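Local coordinates for F5/8 type C domain protein (Bacteroides ovatus, PDB 4ZRX), which is a putative alpha-L-fucosidase that probably removes terminal fucose from glycans and also carries an F5/8 type C domain that may bind carbohydrate, at residues Glu375-Ile386 against Val434-Arg442. Numbering follows the deposited sequence.
Sequences EAVYALKSKSEI and VNANKLRVR
Ile386 and Leu439 meet through their end methyls, CD1 to CD1 at 3.7 Å, in the apolar centre where two antiparallel strand pairs turn a common corner. Leu380 fills the bend: its CD1 lies 4.0 Å from Ala436 CB, while Tyr378 CE1 approaches Val441 CG2 farther along the same apolar face. Ile386 CG1, lodged between its own backbone N and carbonyl carbon (chi1 56°), runs alongside Val434 CG1. Backbone bonds hold both pairs in register, with Tyr378 N to Leu439 O at 2.8 Å; at the corner Ser384 N donates to a water that also lies near Ala436 O. On the other face, Val377 CG1 packs on Lys438 CD and its CG2 on Arg440 CD. This face ends in a salt bridge: Arg442 NE and NH2, 2.8 and 2.7 Å from Glu375 OE2, grip that one oxygen side-on, in the guanidinium plane. An alanine in place of Arg442 removes both N-H donors, and the carboxylate of Glu375 would probably be left without its mate and freer to turn. Glu407 of strand 401-410 pairs with both Arg440 and Arg442. Strand 374-381 edges an antiparallel sheet beside 438-446, and its Tyr378, like Leu439, packs on Val455 of strand 450-458 in the sheet facing it, a beta-sandwich arrangement.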
loop_
_atom_site.group_PDB
_atom_site.type_symbol
_atom_site.label_atom_id
_atom_site.label_comp_id
_atom_site.label_asym_id
_atom_site.label_seq_id
_atom_site.Cartn_x
_atom_site.Cartn_y
_atom_site.Cartn_z
ATOM N N GLU A 375 -0.216 22.360 25.261
ATOM C CA GLU A 375 1.074 22.344 24.566
ATOM C C GLU A 375 2.061 21.585 25.428
ATOM O O GLU A 375 1.991 21.694 26.680
ATOM C CB GLU A 375 1.654 23.747 24.413
ATOM C CG GLU A 375 1.065 24.578 23.418
ATOM C CD GLU A 375 1.555 26.024 23.477
ATOM O OE1 GLU A 375 2.146 26.446 24.469
ATOM O OE2 GLU A 375 1.343 26.716 22.485
ATOM N N ALA A 376 3.025 20.936 24.793
ATOM C CA ALA A 376 4.126 20.276 25.446
ATOM C C ALA A 376 5.359 20.552 24.622
ATOM O O ALA A 376 5.315 20.535 23.404
ATOM C CB ALA A 376 3.865 18.806 25.581
ATOM N N VAL A 377 6.478 20.836 25.303
ATOM C CA VAL A 377 7.747 21.073 24.662
ATOM C C VAL A 377 8.681 19.895 24.931
ATOM O O VAL A 377 8.744 19.375 26.075
ATOM C CB VAL A 377 8.341 22.444 25.180
ATOM C CG1 VAL A 377 9.766 22.662 24.741
ATOM C CG2 VAL A 377 7.482 23.643 24.766
ATOM N N TYR A 378 9.452 19.511 23.930
ATOM C CA TYR A 378 10.429 18.464 23.982
ATOM C C TYR A 378 11.783 18.991 23.543
ATOM O O TYR A 378 11.934 19.586 22.486
ATOM C CB TYR A 378 10.028 17.294 23.080
ATOM C CG TYR A 378 8.691 16.682 23.447
ATOM C CD1 TYR A 378 7.504 17.205 22.985
ATOM C CD2 TYR A 378 8.624 15.541 24.211
ATOM C CE1 TYR A 378 6.321 16.667 23.343
ATOM C CE2 TYR A 378 7.424 14.989 24.568
ATOM C CZ TYR A 378 6.275 15.510 24.146
ATOM O OH TYR A 378 5.040 14.965 24.519
ATOM N N ALA A 379 12.807 18.757 24.347
ATOM C CA ALA A 379 14.181 19.094 23.970
ATOM C C ALA A 379 14.639 18.089 22.918
ATOM O O ALA A 379 14.316 16.871 22.980
ATOM C CB ALA A 379 15.121 19.012 25.219
ATOM N N LEU A 380 15.411 18.592 21.980
ATOM C CA LEU A 380 16.164 17.785 21.042
ATOM C C LEU A 380 17.603 17.615 21.445
ATOM O O LEU A 380 18.151 18.457 22.203
ATOM C CB LEU A 380 16.049 18.395 19.647
ATOM C CG LEU A 380 14.598 18.601 19.181
ATOM C CD1 LEU A 380 14.562 19.294 17.808
ATOM C CD2 LEU A 380 13.843 17.294 19.133
ATOM N N LYS A 381 18.237 16.543 20.968
ATOM C CA LYS A 381 19.688 16.335 21.071
ATOM C C LYS A 381 20.435 17.496 20.406
ATOM O O LYS A 381 19.922 18.161 19.469
ATOM C CB LYS A 381 20.162 15.023 20.428
ATOM C CG LYS A 381 19.683 13.779 21.115
ATOM C CD LYS A 381 20.166 12.567 20.344
ATOM C CE LYS A 381 19.743 11.341 21.024
ATOM N NZ LYS A 381 20.032 10.164 20.191
ATOM N N SER A 382 21.630 17.756 20.934
ATOM C CA SER A 382 22.530 18.726 20.350
ATOM C C SER A 382 22.727 18.574 18.835
ATOM O O SER A 382 22.970 17.465 18.348
ATOM C CB SER A 382 23.923 18.657 21.042
ATOM O OG SER A 382 24.736 19.668 20.461
ATOM N N LYS A 383 22.585 19.708 18.129
ATOM C CA LYS A 383 22.860 19.857 16.692
ATOM C C LYS A 383 21.910 19.003 15.862
ATOM O O LYS A 383 22.349 18.238 15.002
ATOM C CB LYS A 383 24.339 19.533 16.359
ATOM C CG LYS A 383 25.280 20.546 17.009
ATOM C CD LYS A 383 26.713 20.299 16.633
ATOM C CE LYS A 383 27.519 21.504 17.056
ATOM N NZ LYS A 383 28.976 21.267 16.927
ATOM N N SER A 384 20.639 19.021 16.234
ATOM C CA SER A 384 19.607 18.209 15.529
ATOM C C SER A 384 19.130 18.938 14.299
ATOM O O SER A 384 18.928 20.127 14.386
ATOM C CB SER A 384 18.383 18.017 16.409
ATOM O OG SER A 384 18.723 17.168 17.448
ATOM N N GLU A 385 19.019 18.209 13.191
ATOM C CA GLU A 385 18.335 18.594 11.959
ATOM C C GLU A 385 17.281 17.521 11.741
ATOM O O GLU A 385 17.599 16.316 11.789
ATOM C CB GLU A 385 19.304 18.569 10.773
ATOM C CG GLU A 385 18.648 18.991 9.468
ATOM C CD GLU A 385 19.623 19.184 8.301
ATOM O OE1 GLU A 385 20.660 18.490 8.230
ATOM O OE2 GLU A 385 19.312 20.006 7.426
ATOM N N ILE A 386 16.025 17.928 11.570
ATOM C CA ILE A 386 14.937 17.016 11.483
ATOM C C ILE A 386 14.033 17.367 10.328
ATOM O O ILE A 386 13.897 18.508 9.955
ATOM C CB ILE A 386 14.124 16.985 12.812
ATOM C CG1 ILE A 386 13.609 18.343 13.246
ATOM C CG2 ILE A 386 15.010 16.428 13.914
ATOM C CD1 ILE A 386 12.549 18.263 14.306
ATOM N N VAL A 434 14.704 21.204 9.022
ATOM C CA VAL A 434 15.059 22.365 9.833
ATOM C C VAL A 434 16.050 21.996 10.920
ATOM O O VAL A 434 16.040 20.869 11.450
ATOM C CB VAL A 434 13.807 23.000 10.439
ATOM C CG1 VAL A 434 13.129 22.080 11.450
ATOM C CG2 VAL A 434 14.120 24.343 11.069
ATOM N N ASN A 435 16.882 22.977 11.253
ATOM C CA ASN A 435 17.787 22.874 12.388
ATOM C C ASN A 435 17.042 23.445 13.579
ATOM O O ASN A 435 16.633 24.620 13.559
ATOM C CB ASN A 435 19.093 23.620 12.165
ATOM C CG ASN A 435 19.955 22.994 11.088
ATOM O OD1 ASN A 435 20.041 23.510 9.982
ATOM N ND2 ASN A 435 20.570 21.881 11.392
ATOM N N ALA A 436 16.859 22.623 14.619
ATOM C CA ALA A 436 16.073 23.011 15.791
ATOM C C ALA A 436 16.603 22.423 17.077
ATOM O O ALA A 436 17.268 21.363 17.045
ATOM C CB ALA A 436 14.652 22.583 15.614
ATOM N N ASN A 437 16.233 23.031 18.205
ATOM C CA ASN A 437 16.700 22.539 19.534
ATOM C C ASN A 437 15.555 22.126 20.460
ATOM O O ASN A 437 15.805 21.506 21.504
ATOM C CB ASN A 437 17.657 23.526 20.166
ATOM C CG ASN A 437 16.971 24.833 20.597
ATOM O OD1 ASN A 437 16.141 24.831 21.473
ATOM N ND2 ASN A 437 17.291 25.923 19.945
ATOM N N LYS A 438 14.320 22.410 20.067
ATOM C CA LYS A 438 13.156 21.971 20.746
ATOM C C LYS A 438 12.041 21.730 19.732
ATOM O O LYS A 438 12.032 22.299 18.639
ATOM C CB LYS A 438 12.681 22.991 21.769
ATOM C CG LYS A 438 13.618 23.160 23.046
ATOM C CD LYS A 438 13.043 24.199 23.960
ATOM C CE LYS A 438 13.704 24.247 25.399
ATOM N NZ LYS A 438 15.185 24.132 25.514
ATOM N N LEU A 439 11.069 20.926 20.157
ATOM C CA LEU A 439 9.858 20.709 19.428
ATOM C C LEU A 439 8.726 21.038 20.331
ATOM O O LEU A 439 8.790 20.830 21.566
ATOM C CB LEU A 439 9.836 19.229 19.051
ATOM C CG LEU A 439 9.263 18.736 17.803
ATOM C CD1 LEU A 439 9.750 19.372 16.507
ATOM C CD2 LEU A 439 9.494 17.207 17.824
ATOM N N ARG A 440 7.665 21.577 19.790
ATOM C CA ARG A 440 6.463 21.841 20.575
ATOM C C ARG A 440 5.286 21.213 19.869
ATOM O O ARG A 440 5.165 21.377 18.653
ATOM C CB ARG A 440 6.235 23.344 20.701
ATOM C CG ARG A 440 5.021 23.709 21.492
ATOM C CD ARG A 440 5.125 25.088 22.086
ATOM N NE ARG A 440 5.049 26.115 21.070
ATOM C CZ ARG A 440 5.285 27.411 21.242
ATOM N NH1 ARG A 440 5.621 27.897 22.427
ATOM N NH2 ARG A 440 5.168 28.220 20.217
ATOM N N VAL A 441 4.413 20.529 20.625
ATOM C CA VAL A 441 3.210 19.935 20.084
ATOM C C VAL A 441 2.055 20.571 20.814
ATOM O O VAL A 441 2.088 20.774 22.029
ATOM C CB VAL A 441 3.174 18.412 20.335
ATOM C CG1 VAL A 441 1.880 17.791 19.776
ATOM C CG2 VAL A 441 4.417 17.775 19.734
ATOM N N ARG A 442 1.075 20.980 20.033
ATOM C CA ARG A 442 -0.146 21.565 20.537
ATOM C C ARG A 442 -1.338 20.713 20.135
ATOM O O ARG A 442 -1.521 20.459 18.948
ATOM C CB ARG A 442 -0.315 22.982 19.968
ATOM C CG ARG A 442 -1.463 23.733 20.618
ATOM C CD ARG A 442 -1.556 25.187 20.090
ATOM N NE ARG A 442 -0.268 25.853 20.323
ATOM C CZ ARG A 442 0.667 26.151 19.404
ATOM N NH1 ARG A 442 0.507 25.962 18.107
ATOM N NH2 ARG A 442 1.814 26.644 19.851
HETATM O O HOH W 1 19.989 21.067 18.067
#